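Long-range contacts in diacylglycerol O-acyltransferase (Marinobacter hydrocarbonoclasticus, PDB 6CHJ), which probably transfers the acyl group of an acyl-CoA to diacylglycerol to make triacylglycerol, as a member of the wax ester synthase/diacylglycerol acyltransferase family: residues N232-G237 with D404-A409; W13-Q18 with S105-R110; A35-V40 with K124-A129; E85-P90 with H118-L123. One frame throughout, in Å; residues are numbered along the deposited sequence.

Interaction 1. Residues N232-G237 with D404-A409; sequences NQKITG and DMDRLA
Asn232 reaches Arg407 with its amide: ND2 points almost straight (176°) at Arg407 O, 3.0 Å away, with that oxygen in the plane of the Asn232 amide, though ND2 stands above the plane of the Arg407 carbonyl. The same ND2 also bonds Asn375 O. Gln233 takes part through its backbone, Gln233 O accepting from Arg407 N at 2.9 Å, while its side chain turns back to Met230 O. These partners sit in a type II beta turn, Met405 to Leu408, on the loop between strands 393-401 and 410-417. The contact thus ties a loop of the catalytic family region to one of the C-terminal WS/DGAT region. Lys234 lies alongside Arg407 and points the same way, its CG 3.5 Å from Arg407 NH2; Arg407 NH1 is held by Leu363 O of helix 345-365. Lys234 NZ stays 4.1 Å from Asp406 OD2, too far for a salt bridge. Ile235 N gives a straight bond (170°) to the anti side of Asp406 OD1 at 3.0 Å. With an alanine at Asp406, Ile235 N would probably lose this acceptor and Lys234 its nearby opposite charge. The Ile235 side chain lies against the start of the turn, CD1 3.4 Å from Met405 C, and CG2 touches Ala409 CB at 3.8 Å.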
loop_
_atom_site.group_PDB
_atom_site.type_symbol
_atom_site.label_atom_id
_atom_site.label_comp_id
_atom_site.label_asym_id
_atom_site.label_seq_id
_atom_site.Cartn_x
_atom_site.Cartn_y
_atom_site.Cartn_z
ATOM N N ASN B 232 3.349 18.886 14.955
ATOM C CA ASN B 232 4.756 18.533 15.068
ATOM C C ASN B 232 4.969 17.414 16.080
ATOM O O ASN B 232 5.642 17.581 17.101
ATOM C CB ASN B 232 5.557 19.805 15.388
ATOM C CG ASN B 232 5.323 20.906 14.353
ATOM O OD1 ASN B 232 4.689 21.927 14.638
ATOM N ND2 ASN B 232 5.817 20.692 13.141
ATOM N N GLN B 233 4.423 16.249 15.774
ATOM C CA GLN B 233 4.491 15.098 16.652
ATOM C C GLN B 233 4.697 13.856 15.788
ATOM O O GLN B 233 4.650 13.921 14.559
ATOM C CB GLN B 233 3.219 14.998 17.511
ATOM C CG GLN B 233 1.973 15.514 16.788
ATOM C CD GLN B 233 0.709 15.499 17.654
ATOM O OE1 GLN B 233 0.562 14.660 18.546
ATOM N NE2 GLN B 233 -0.204 16.434 17.394
ATOM N N LYS B 234 4.958 12.729 16.437
ATOM C CA LYS B 234 5.136 11.471 15.723
ATOM C C LYS B 234 3.843 11.084 14.998
ATOM O O LYS B 234 2.730 11.310 15.489
ATOM C CB LYS B 234 5.561 10.360 16.698
ATOM C CG LYS B 234 7.033 10.477 17.190
ATOM C CD LYS B 234 7.455 9.323 18.115
ATOM C CE LYS B 234 8.978 9.031 18.040
ATOM N NZ LYS B 234 9.334 7.786 17.260
ATOM N N ILE B 235 3.987 10.483 13.819
ATOM C CA ILE B 235 2.861 10.285 12.921
ATOM C C ILE B 235 2.683 8.795 12.644
ATOM O O ILE B 235 3.540 7.969 12.949
ATOM C CB ILE B 235 3.022 11.067 11.603
ATOM C CG1 ILE B 235 4.254 10.573 10.853
ATOM C CG2 ILE B 235 3.143 12.552 11.874
ATOM C CD1 ILE B 235 4.302 11.002 9.401
ATOM N N THR B 236 1.524 8.468 12.086
ATOM C CA THR B 236 1.249 7.173 11.495
ATOM C C THR B 236 1.542 7.208 9.998
ATOM O O THR B 236 1.802 8.261 9.407
ATOM C CB THR B 236 -0.206 6.788 11.715
ATOM O OG1 THR B 236 -1.022 7.586 10.845
ATOM C CG2 THR B 236 -0.615 7.061 13.156
ATOM N N GLY B 237 1.477 6.037 9.379
ATOM C CA GLY B 237 1.666 5.941 7.950
ATOM C C GLY B 237 0.425 6.141 7.095
ATOM O O GLY B 237 0.503 5.955 5.874
ATOM N N ASP B 404 4.990 13.669 4.191
ATOM C CA ASP B 404 4.981 13.871 5.633
ATOM C C ASP B 404 6.114 13.093 6.317
ATOM O O ASP B 404 6.594 12.059 5.827
ATOM C CB ASP B 404 3.665 13.419 6.244
ATOM C CG ASP B 404 2.489 14.162 5.705
ATOM O OD1 ASP B 404 2.600 15.392 5.487
ATOM O OD2 ASP B 404 1.440 13.515 5.525
ATOM N N MET B 405 6.488 13.585 7.500
ATOM C CA MET B 405 7.511 13.001 8.354
ATOM C C MET B 405 7.030 13.054 9.797
ATOM O O MET B 405 6.179 13.880 10.151
ATOM C CB MET B 405 8.829 13.786 8.280
ATOM C CG MET B 405 9.741 13.398 7.169
ATOM S SD MET B 405 11.285 14.274 7.393
ATOM C CE MET B 405 11.727 13.706 9.059
ATOM N N ASP B 406 7.610 12.176 10.636
ATOM C CA ASP B 406 7.595 12.380 12.081
ATOM C C ASP B 406 7.944 13.832 12.390
ATOM O O ASP B 406 8.981 14.333 11.947
ATOM C CB ASP B 406 8.623 11.465 12.766
ATOM C CG ASP B 406 8.083 10.078 13.118
ATOM O OD1 ASP B 406 6.861 9.823 13.044
ATOM O OD2 ASP B 406 8.911 9.227 13.490
ATOM N N ARG B 407 7.069 14.504 13.143
ATOM C CA ARG B 407 7.179 15.905 13.566
ATOM C C ARG B 407 7.018 16.907 12.420
ATOM O O ARG B 407 7.253 18.110 12.624
ATOM C CB ARG B 407 8.485 16.178 14.345
ATOM C CG ARG B 407 8.446 15.613 15.789
ATOM C CD ARG B 407 9.839 15.306 16.397
ATOM N NE ARG B 407 10.647 14.301 15.683
ATOM C CZ ARG B 407 10.668 12.993 15.951
ATOM N NH1 ARG B 407 11.468 12.194 15.266
ATOM N NH2 ARG B 407 9.900 12.483 16.901
ATOM N N LEU B 408 6.595 16.450 11.213
ATOM C CA LEU B 408 6.020 17.309 10.160
ATOM C C LEU B 408 4.776 16.589 9.610
ATOM O O LEU B 408 4.760 16.078 8.491
ATOM C CB LEU B 408 7.021 17.616 9.038
ATOM C CG LEU B 408 8.215 18.486 9.420
ATOM C CD1 LEU B 408 9.344 18.413 8.372
ATOM C CD2 LEU B 408 7.751 19.932 9.645
ATOM N N ALA B 409 3.694 16.577 10.398
ATOM C CA ALA B 409 2.495 15.850 9.990
ATOM C C ALA B 409 1.904 16.390 8.691
ATOM O O ALA B 409 1.291 15.624 7.935
ATOM C CB ALA B 409 1.449 15.885 11.101
#

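Interaction 2. Residues W13-Q18 with S105-R110; sequences WLEKRQ and SHLMDR
The backbones of Glu15-Arg17 and Ser105-Arg110 run 123° apart and come nearest at Arg17 and Leu107, whose CA atoms are 6.9 Å from each other, so side chains bridge most of the gap. Glu15 has its CG anti to the backbone N (chi1 174°) and stretches out past Arg110, the two side chains running in opposite directions. Its OE1 uses the anti lone pair to take Arg110 NH2 at 3.0 Å in a salt bridge, close to the guanidinium plane. Arg110 NH2 also bonds Leu12 O, and OE1 a second donor, His135 NE2; Glu15 OE2 is held by Met21 N. Leu107 slides along the other flank of the glutamate, its CD2 3.6 Å from Glu15 OE2 and 3.9 Å from Lys16 O. A glutamine in place of Glu15 would probably leave Arg110 without its opposite charge and set an NH2 against Met21 N, or against Arg110 and His135, where each now finds an acceptor. Arg17, bent at chi2 (55°), brings NH1 to 3.1 Å from Ser105 O. Across the subunit boundary, Leu107 packs on Arg17 of the second subunit, and His106 stacks on His106 of that chain. The contact joins the loop after helix 6-13 to the loop after helix 93-105, and through His135 it borders the first histidine of the HHxxxDG sequence motif characteristic of this acyltransferase family.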
loop_
_atom_site.group_PDB
_atom_site.type_symbol
_atom_site.label_atom_id
_atom_site.label_comp_id
_atom_site.label_asym_id
_atom_site.label_seq_id
_atom_site.Cartn_x
_atom_site.Cartn_y
_atom_site.Cartn_z
ATOM N N TRP B 13 17.164 6.160 3.399
ATOM C CA TRP B 13 17.592 5.860 4.755
ATOM C C TRP B 13 16.522 6.238 5.777
ATOM O O TRP B 13 16.150 5.422 6.626
ATOM C CB TRP B 13 18.920 6.575 5.023
ATOM C CG TRP B 13 19.465 6.345 6.388
ATOM C CD1 TRP B 13 20.080 5.210 6.864
ATOM C CD2 TRP B 13 19.462 7.278 7.463
ATOM N NE1 TRP B 13 20.453 5.389 8.174
ATOM C CE2 TRP B 13 20.085 6.651 8.567
ATOM C CE3 TRP B 13 18.985 8.591 7.606
ATOM C CZ2 TRP B 13 20.237 7.289 9.795
ATOM C CZ3 TRP B 13 19.144 9.219 8.824
ATOM C CH2 TRP B 13 19.760 8.568 9.903
ATOM N N LEU B 14 15.994 7.457 5.710
ATOM C CA LEU B 14 15.031 7.864 6.723
ATOM C C LEU B 14 13.611 7.419 6.396
ATOM O O LEU B 14 12.674 7.828 7.087
ATOM C CB LEU B 14 15.081 9.379 6.955
ATOM C CG LEU B 14 14.940 10.354 5.797
ATOM C CD1 LEU B 14 13.502 10.714 5.708
ATOM C CD2 LEU B 14 15.732 11.605 6.091
ATOM N N GLU B 15 13.439 6.580 5.376
ATOM C CA GLU B 15 12.143 5.983 5.108
ATOM C C GLU B 15 11.838 4.907 6.143
ATOM O O GLU B 15 12.722 4.134 6.550
ATOM C CB GLU B 15 12.106 5.390 3.694
ATOM C CG GLU B 15 10.842 4.612 3.378
ATOM C CD GLU B 15 10.550 4.535 1.883
ATOM O OE1 GLU B 15 11.334 3.875 1.170
ATOM O OE2 GLU B 15 9.544 5.132 1.419
ATOM N N LYS B 16 10.568 4.869 6.558
ATOM C CA LYS B 16 10.037 3.929 7.538
ATOM C C LYS B 16 8.555 3.787 7.218
ATOM O O LYS B 16 8.027 4.496 6.355
ATOM C CB LYS B 16 10.263 4.417 8.989
ATOM C CG LYS B 16 11.740 4.610 9.415
ATOM C CD LYS B 16 11.931 5.659 10.518
ATOM C CE LYS B 16 13.408 6.100 10.616
ATOM N NZ LYS B 16 13.594 7.488 11.194
ATOM N N ARG B 17 7.870 2.878 7.924
ATOM C CA ARG B 17 6.467 2.621 7.585
ATOM C C ARG B 17 5.592 3.853 7.816
ATOM O O ARG B 17 4.603 4.055 7.102
ATOM C CB ARG B 17 5.911 1.417 8.365
ATOM C CG ARG B 17 4.376 1.146 8.159
ATOM C CD ARG B 17 3.964 0.988 6.671
ATOM N NE ARG B 17 2.509 1.065 6.438
ATOM C CZ ARG B 17 1.863 2.153 5.997
ATOM N NH1 ARG B 17 2.523 3.287 5.740
ATOM N NH2 ARG B 17 0.543 2.126 5.810
ATOM N N GLN B 18 5.934 4.692 8.784
ATOM C CA GLN B 18 5.079 5.837 9.067
ATOM C C GLN B 18 5.394 7.051 8.190
ATOM O O GLN B 18 4.581 7.986 8.127
ATOM C CB GLN B 18 5.167 6.199 10.554
ATOM C CG GLN B 18 6.482 6.857 11.007
ATOM C CD GLN B 18 7.639 5.856 11.178
ATOM O OE1 GLN B 18 7.469 4.632 10.985
ATOM N NE2 GLN B 18 8.820 6.375 11.574
ATOM N N SER B 105 -0.442 6.395 1.033
ATOM C CA SER B 105 0.043 5.763 2.265
ATOM C C SER B 105 1.008 4.596 2.026
ATOM O O SER B 105 1.832 4.304 2.893
ATOM C CB SER B 105 -1.135 5.225 3.070
ATOM O OG SER B 105 -2.089 6.228 3.316
ATOM N N HIS B 106 0.883 3.871 0.914
ATOM C CA HIS B 106 1.536 2.570 0.787
ATOM C C HIS B 106 2.997 2.703 0.387
ATOM O O HIS B 106 3.319 3.348 -0.623
ATOM C CB HIS B 106 0.815 1.707 -0.249
ATOM C CG HIS B 106 -0.638 1.514 0.040
ATOM N ND1 HIS B 106 -1.118 1.259 1.309
ATOM C CD2 HIS B 106 -1.722 1.573 -0.770
ATOM C CE1 HIS B 106 -2.433 1.154 1.264
ATOM N NE2 HIS B 106 -2.824 1.349 0.016
ATOM N N LEU B 107 3.868 2.067 1.176
ATOM C CA LEU B 107 5.265 1.854 0.807
ATOM C C LEU B 107 5.396 1.243 -0.578
ATOM O O LEU B 107 4.641 0.340 -0.953
ATOM C CB LEU B 107 5.932 0.913 1.809
ATOM C CG LEU B 107 6.415 1.493 3.131
ATOM C CD1 LEU B 107 7.152 0.411 3.892
ATOM C CD2 LEU B 107 7.289 2.750 2.949
ATOM N N MET B 108 6.377 1.715 -1.332
ATOM C CA MET B 108 6.668 1.096 -2.613
ATOM C C MET B 108 7.655 -0.048 -2.423
ATOM O O MET B 108 8.435 -0.073 -1.477
ATOM C CB MET B 108 7.239 2.106 -3.605
ATOM C CG MET B 108 6.586 3.436 -3.570
ATOM S SD MET B 108 7.093 4.509 -4.914
ATOM C CE MET B 108 6.396 3.563 -6.287
ATOM N N ASP B 109 7.627 -0.984 -3.364
ATOM C CA ASP B 109 8.503 -2.152 -3.344
ATOM C C ASP B 109 9.892 -1.771 -3.849
ATOM O O ASP B 109 10.038 -1.322 -4.991
ATOM C CB ASP B 109 7.885 -3.233 -4.222
ATOM C CG ASP B 109 8.639 -4.538 -4.184
ATOM O OD1 ASP B 109 9.508 -4.769 -3.299
ATOM O OD2 ASP B 109 8.319 -5.354 -5.063
ATOM N N ARG B 110 10.917 -1.969 -3.022
ATOM C CA ARG B 110 12.259 -1.541 -3.420
ATOM C C ARG B 110 12.908 -2.457 -4.450
ATOM O O ARG B 110 13.898 -2.058 -5.076
ATOM C CB ARG B 110 13.164 -1.430 -2.197
ATOM C CG ARG B 110 13.183 -0.032 -1.614
ATOM C CD ARG B 110 14.132 0.086 -0.447
ATOM N NE ARG B 110 13.787 1.272 0.314
ATOM C CZ ARG B 110 14.421 1.703 1.393
ATOM N NH1 ARG B 110 15.465 1.032 1.876
ATOM N NH2 ARG B 110 14.004 2.824 1.978
#

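Interaction 3. Residues A35-V40 with K124-A129; sequences APDDYV and KDRQFA
A type I beta turn, Pro36 to Tyr39, leads into helix 39-49, and the beginning of that helix packs on the beginning of strand 127-135 through Tyr39, Val40 and Phe128. Tyr39 turns the edge of its ring toward the face of Phe128 in an offset edge-to-face pair, with planes at 64° and centroids 5.8 Å apart; Tyr39 CE2 and Phe128 CE2 are 3.7 Å from each other. A chi1 of 67° sets the Phe128 ring against Tyr39, while Val40 CG2 lies against Phe128 CB at 3.6 Å. At the solvent side Arg126, bent at chi3, grips one atom end-on: NH2 and NH1 both donate to Ala35 O, at 2.8 Å and 3.2 Å. Both come from the same face of the carbonyl plane, and the oxygen itself lies in the plane of the guanidinium. Arg126 NH1 also makes a long salt bridge of 3.7 Å to Asp37 OD1, whose carboxylate is steeply turned to the guanidinium. Deeper in, Phe128 stacks on Phe29 of strand 22-30 and touches Leu43 farther along helix 39-49, while Val40 rests on Leu119 and Glu121 of strand 115-121.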
loop_
_atom_site.group_PDB
_atom_site.type_symbol
_atom_site.label_atom_id
_atom_site.label_comp_id
_atom_site.label_asym_id
_atom_site.label_seq_id
_atom_site.Cartn_x
_atom_site.Cartn_y
_atom_site.Cartn_z
ATOM N N ALA B 35 -15.816 11.443 -27.212
ATOM C CA ALA B 35 -15.298 10.195 -26.672
ATOM C C ALA B 35 -16.441 9.258 -26.322
ATOM O O ALA B 35 -17.451 9.698 -25.757
ATOM C CB ALA B 35 -14.464 10.446 -25.421
ATOM N N PRO B 36 -16.283 7.970 -26.630
ATOM C CA PRO B 36 -17.309 6.996 -26.245
ATOM C C PRO B 36 -17.463 6.956 -24.732
ATOM O O PRO B 36 -16.517 7.211 -23.986
ATOM C CB PRO B 36 -16.764 5.674 -26.792
ATOM C CG PRO B 36 -15.294 5.890 -26.871
ATOM C CD PRO B 36 -15.097 7.331 -27.219
ATOM N N ASP B 37 -18.683 6.646 -24.287
ATOM C CA ASP B 37 -19.022 6.516 -22.873
ATOM C C ASP B 37 -17.993 5.706 -22.085
ATOM O O ASP B 37 -17.823 5.914 -20.881
ATOM C CB ASP B 37 -20.396 5.854 -22.719
ATOM C CG ASP B 37 -21.539 6.819 -22.933
ATOM O OD1 ASP B 37 -21.326 8.028 -22.719
ATOM O OD2 ASP B 37 -22.650 6.371 -23.308
ATOM N N ASP B 38 -17.312 4.776 -22.752
ATOM C CA ASP B 38 -16.373 3.868 -22.109
ATOM C C ASP B 38 -14.927 4.221 -22.445
ATOM O O ASP B 38 -14.072 3.339 -22.555
ATOM C CB ASP B 38 -16.684 2.426 -22.507
ATOM C CG ASP B 38 -16.409 2.138 -23.995
ATOM O OD1 ASP B 38 -16.260 3.088 -24.803
ATOM O OD2 ASP B 38 -16.337 0.939 -24.352
ATOM N N TYR B 39 -14.625 5.521 -22.565
ATOM C CA TYR B 39 -13.325 5.956 -23.086
ATOM C C TYR B 39 -12.161 5.566 -22.181
ATOM O O TYR B 39 -11.047 5.347 -22.674
ATOM C CB TYR B 39 -13.306 7.475 -23.301
ATOM C CG TYR B 39 -11.908 8.039 -23.475
ATOM C CD1 TYR B 39 -11.185 7.816 -24.639
ATOM C CD2 TYR B 39 -11.300 8.779 -22.459
ATOM C CE1 TYR B 39 -9.901 8.328 -24.802
ATOM C CE2 TYR B 39 -10.014 9.286 -22.604
ATOM C CZ TYR B 39 -9.317 9.059 -23.778
ATOM O OH TYR B 39 -8.031 9.559 -23.927
ATOM N N VAL B 40 -12.365 5.500 -20.867
ATOM C CA VAL B 40 -11.217 5.218 -20.009
ATOM C C VAL B 40 -10.821 3.749 -20.133
ATOM O O VAL B 40 -9.639 3.430 -20.327
ATOM C CB VAL B 40 -11.486 5.636 -18.549
ATOM C CG1 VAL B 40 -10.199 5.604 -17.753
ATOM C CG2 VAL B 40 -12.056 7.062 -18.507
ATOM N N LYS B 124 -17.475 11.209 -12.197
ATOM C CA LYS B 124 -18.843 11.537 -12.585
ATOM C C LYS B 124 -18.995 12.012 -14.026
ATOM O O LYS B 124 -19.436 11.241 -14.885
ATOM C CB LYS B 124 -19.434 12.581 -11.630
ATOM C CG LYS B 124 -20.578 11.994 -10.821
ATOM C CD LYS B 124 -21.178 12.941 -9.791
ATOM C CE LYS B 124 -22.435 12.295 -9.158
ATOM N NZ LYS B 124 -22.760 12.782 -7.770
ATOM N N ASP B 125 -18.677 13.267 -14.316
ATOM C CA ASP B 125 -19.165 13.886 -15.555
ATOM C C ASP B 125 -18.082 13.869 -16.638
ATOM O O ASP B 125 -17.580 14.897 -17.092
ATOM C CB ASP B 125 -19.672 15.303 -15.276
ATOM C CG ASP B 125 -20.928 15.324 -14.399
ATOM O OD1 ASP B 125 -20.850 15.797 -13.242
ATOM O OD2 ASP B 125 -21.999 14.884 -14.871
ATOM N N ARG B 126 -17.728 12.653 -17.051
ATOM C CA ARG B 126 -16.848 12.424 -18.200
ATOM C C ARG B 126 -15.443 12.977 -17.942
ATOM O O ARG B 126 -14.840 13.666 -18.774
ATOM C CB ARG B 126 -17.464 12.995 -19.491
ATOM C CG ARG B 126 -18.781 12.297 -19.922
ATOM C CD ARG B 126 -19.395 12.828 -21.246
ATOM N NE ARG B 126 -18.423 12.890 -22.333
ATOM C CZ ARG B 126 -18.232 11.918 -23.221
ATOM N NH1 ARG B 126 -18.942 10.792 -23.137
ATOM N NH2 ARG B 126 -17.311 12.060 -24.176
ATOM N N GLN B 127 -14.911 12.644 -16.769
ATOM C CA GLN B 127 -13.524 12.904 -16.435
ATOM C C GLN B 127 -12.852 11.602 -16.026
ATOM O O GLN B 127 -13.515 10.635 -15.647
ATOM C CB GLN B 127 -13.413 13.935 -15.306
ATOM C CG GLN B 127 -14.263 15.168 -15.530
ATOM C CD GLN B 127 -13.678 16.415 -14.880
ATOM O OE1 GLN B 127 -12.783 17.060 -15.434
ATOM N NE2 GLN B 127 -14.193 16.767 -13.706
ATOM N N PHE B 128 -11.523 11.591 -16.113
ATOM C CA PHE B 128 -10.705 10.537 -15.539
ATOM C C PHE B 128 -9.492 11.171 -14.851
ATOM O O PHE B 128 -9.267 12.383 -14.945
ATOM C CB PHE B 128 -10.298 9.517 -16.606
ATOM C CG PHE B 128 -9.363 10.050 -17.646
ATOM C CD1 PHE B 128 -8.012 9.747 -17.590
ATOM C CD2 PHE B 128 -9.839 10.804 -18.701
ATOM C CE1 PHE B 128 -7.134 10.219 -18.537
ATOM C CE2 PHE B 128 -8.971 11.279 -19.668
ATOM C CZ PHE B 128 -7.611 10.978 -19.586
ATOM N N ALA B 129 -8.703 10.338 -14.154
ATOM C CA ALA B 129 -7.590 10.839 -13.353
ATOM C C ALA B 129 -6.347 9.977 -13.536
ATOM O O ALA B 129 -6.428 8.772 -13.785
ATOM C CB ALA B 129 -7.938 10.903 -11.856
#

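Interaction 4. Residues E85-P90 with H118-L123; sequences EALPTP and HLIEGL
Two parallel strands of a beta-alpha-beta unit, 82-86 and 115-121 with helix 93-105 between them in the chain, meet here through Glu85, Ala86 and Leu87 on one side and His118 to Leu123 on the other. Glu85 N donates to Leu119 O at 2.9 Å, Glu121 N to Glu85 O at 2.8 Å, and Leu87 N to Glu121 O at 2.9 Å, which carries the pairing past the end of strand 82-86. In this register Glu85 and Ile120 share the face covered by Phe99 of helix 93-105, and Ala86 and Glu121 lie on the other, where Ala86 CB touches Glu121 CG. Glu85 bends at chi2 (130°) and swings its carboxylate across to His118. There His118 ND1 donates to the syn lone pair of Glu85 OE1 at 2.8 Å, carboxylate and ring 28° from coplanar. The other ring nitrogen, His118 NE2, bonds Glu116 OE1, so the imidazole is gripped at both ends and its rotation fixed. Glu121 OE2 instead reaches Thr89 OG1 of the second subunit, a bond that the two chains make reciprocally. Gly122 has a positive phi (81°), and a side chain there would press tightly on Leu87 N. Just past the end of strand 82-86, Leu87 packs on two apolar side chains, its CG 3.5 Å from Ile120 CG2 and its CD1 3.6 Å from Leu123 CD1.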
loop_
_atom_site.group_PDB
_atom_site.type_symbol
_atom_site.label_atom_id
_atom_site.label_comp_id
_atom_site.label_asym_id
_atom_site.label_seq_id
_atom_site.Cartn_x
_atom_site.Cartn_y
_atom_site.Cartn_z
ATOM N N GLU B 85 -7.937 1.411 -12.118
ATOM C CA GLU B 85 -8.787 1.342 -10.943
ATOM C C GLU B 85 -9.975 2.264 -11.156
ATOM O O GLU B 85 -10.028 3.041 -12.117
ATOM C CB GLU B 85 -8.017 1.726 -9.663
ATOM C CG GLU B 85 -7.129 0.621 -9.090
ATOM C CD GLU B 85 -5.702 1.099 -8.802
ATOM O OE1 GLU B 85 -5.388 2.271 -9.099
ATOM O OE2 GLU B 85 -4.892 0.300 -8.285
ATOM N N ALA B 86 -10.920 2.191 -10.228
ATOM C CA ALA B 86 -12.206 2.829 -10.388
ATOM C C ALA B 86 -12.646 3.394 -9.054
ATOM O O ALA B 86 -12.322 2.845 -7.995
ATOM C CB ALA B 86 -13.264 1.841 -10.892
ATOM N N LEU B 87 -13.408 4.530 -9.119
ATOM C CA LEU B 87 -13.852 5.093 -7.861
ATOM C C LEU B 87 -15.158 4.441 -7.436
ATOM O O LEU B 87 -15.964 4.057 -8.277
ATOM C CB LEU B 87 -14.056 6.599 -7.995
ATOM C CG LEU B 87 -12.802 7.450 -8.203
ATOM C CD1 LEU B 87 -13.223 8.878 -8.246
ATOM C CD2 LEU B 87 -11.745 7.220 -7.103
ATOM N N PRO B 88 -15.400 4.293 -6.144
ATOM C CA PRO B 88 -16.711 3.809 -5.703
ATOM C C PRO B 88 -17.772 4.884 -5.920
ATOM O O PRO B 88 -17.480 6.084 -5.935
ATOM C CB PRO B 88 -16.501 3.534 -4.211
ATOM C CG PRO B 88 -15.477 4.581 -3.808
ATOM C CD PRO B 88 -14.586 4.809 -5.023
ATOM N N THR B 89 -19.017 4.428 -6.095
ATOM C CA THR B 89 -20.160 5.331 -6.166
ATOM C C THR B 89 -20.118 6.303 -4.981
ATOM O O THR B 89 -19.965 5.862 -3.831
ATOM C CB THR B 89 -21.472 4.528 -6.156
ATOM O OG1 THR B 89 -21.596 3.793 -7.379
ATOM C CG2 THR B 89 -22.687 5.437 -6.014
ATOM N N PRO B 90 -20.289 7.619 -5.207
ATOM C CA PRO B 90 -20.742 8.235 -6.464
ATOM C C PRO B 90 -19.672 8.852 -7.356
ATOM O O PRO B 90 -20.020 9.681 -8.202
ATOM C CB PRO B 90 -21.706 9.328 -5.975
ATOM C CG PRO B 90 -21.293 9.612 -4.508
ATOM C CD PRO B 90 -20.246 8.596 -4.106
ATOM N N HIS B 118 -1.480 5.233 -11.792
ATOM C CA HIS B 118 -2.819 4.746 -11.495
ATOM C C HIS B 118 -3.810 5.520 -12.362
ATOM O O HIS B 118 -4.054 6.712 -12.133
ATOM C CB HIS B 118 -3.129 4.913 -10.006
ATOM C CG HIS B 118 -2.319 4.025 -9.106
ATOM N ND1 HIS B 118 -2.894 3.091 -8.269
ATOM C CD2 HIS B 118 -0.978 3.935 -8.906
ATOM C CE1 HIS B 118 -1.946 2.459 -7.599
ATOM N NE2 HIS B 118 -0.774 2.952 -7.968
ATOM N N LEU B 119 -4.389 4.843 -13.352
ATOM C CA LEU B 119 -5.469 5.405 -14.147
ATOM C C LEU B 119 -6.795 5.087 -13.461
ATOM O O LEU B 119 -7.170 3.917 -13.326
ATOM C CB LEU B 119 -5.423 4.857 -15.574
ATOM C CG LEU B 119 -6.578 5.155 -16.541
ATOM C CD1 LEU B 119 -6.676 6.650 -16.756
ATOM C CD2 LEU B 119 -6.394 4.402 -17.884
ATOM N N ILE B 120 -7.511 6.130 -13.052
ATOM C CA ILE B 120 -8.743 6.014 -12.277
ATOM C C ILE B 120 -9.926 6.362 -13.179
ATOM O O ILE B 120 -9.977 7.458 -13.757
ATOM C CB ILE B 120 -8.722 6.930 -11.042
ATOM C CG1 ILE B 120 -7.433 6.723 -10.212
ATOM C CG2 ILE B 120 -9.986 6.720 -10.206
ATOM C CD1 ILE B 120 -6.990 7.974 -9.450
ATOM N N GLU B 121 -10.880 5.437 -13.283
ATOM C CA GLU B 121 -12.154 5.617 -13.966
ATOM C C GLU B 121 -13.239 5.761 -12.908
ATOM O O GLU B 121 -12.963 5.793 -11.707
ATOM C CB GLU B 121 -12.451 4.447 -14.930
ATOM C CG GLU B 121 -13.015 3.162 -14.266
ATOM C CD GLU B 121 -13.800 2.241 -15.245
ATOM O OE1 GLU B 121 -13.575 2.317 -16.471
ATOM O OE2 GLU B 121 -14.630 1.418 -14.778
ATOM N N GLY B 122 -14.486 5.878 -13.367
ATOM C CA GLY B 122 -15.616 6.066 -12.477
ATOM C C GLY B 122 -15.844 7.483 -11.993
ATOM O O GLY B 122 -16.640 7.682 -11.072
ATOM N N LEU B 123 -15.171 8.475 -12.558
ATOM C CA LEU B 123 -15.466 9.846 -12.165
ATOM C C LEU B 123 -16.747 10.306 -12.856
ATOM O O LEU B 123 -17.084 9.841 -13.947
ATOM C CB LEU B 123 -14.291 10.764 -12.495
ATOM C CG LEU B 123 -13.155 10.705 -11.456
ATOM C CD1 LEU B 123 -12.219 9.489 -11.649
ATOM C CD2 LEU B 123 -12.370 11.998 -11.436
#

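How the interactions relate
Interactions 3 and 4 share a sheet: strands 115-121 and 127-135 are neighbours, Ala129 O lies 2.9 Å from Ile120 N as a probable hydrogen bond, and Phe128 packs on Leu119. Interaction 4 is buried and rests mainly on strand-to-strand backbone bonds, whereas interaction 3, partly buried, pairs aromatic packing with an arginine on the solvent-exposed side. Interactions 1 and 2 touch as well, Ile235 CD1 coming 3.3 Å from Gln18 O, yet they differ: the first is a buried loop-on-turn contact between two family regions, the second a charged surface contact within one. Interactions 1, 2 and 4 all reach the second subunit; interaction 3 does not.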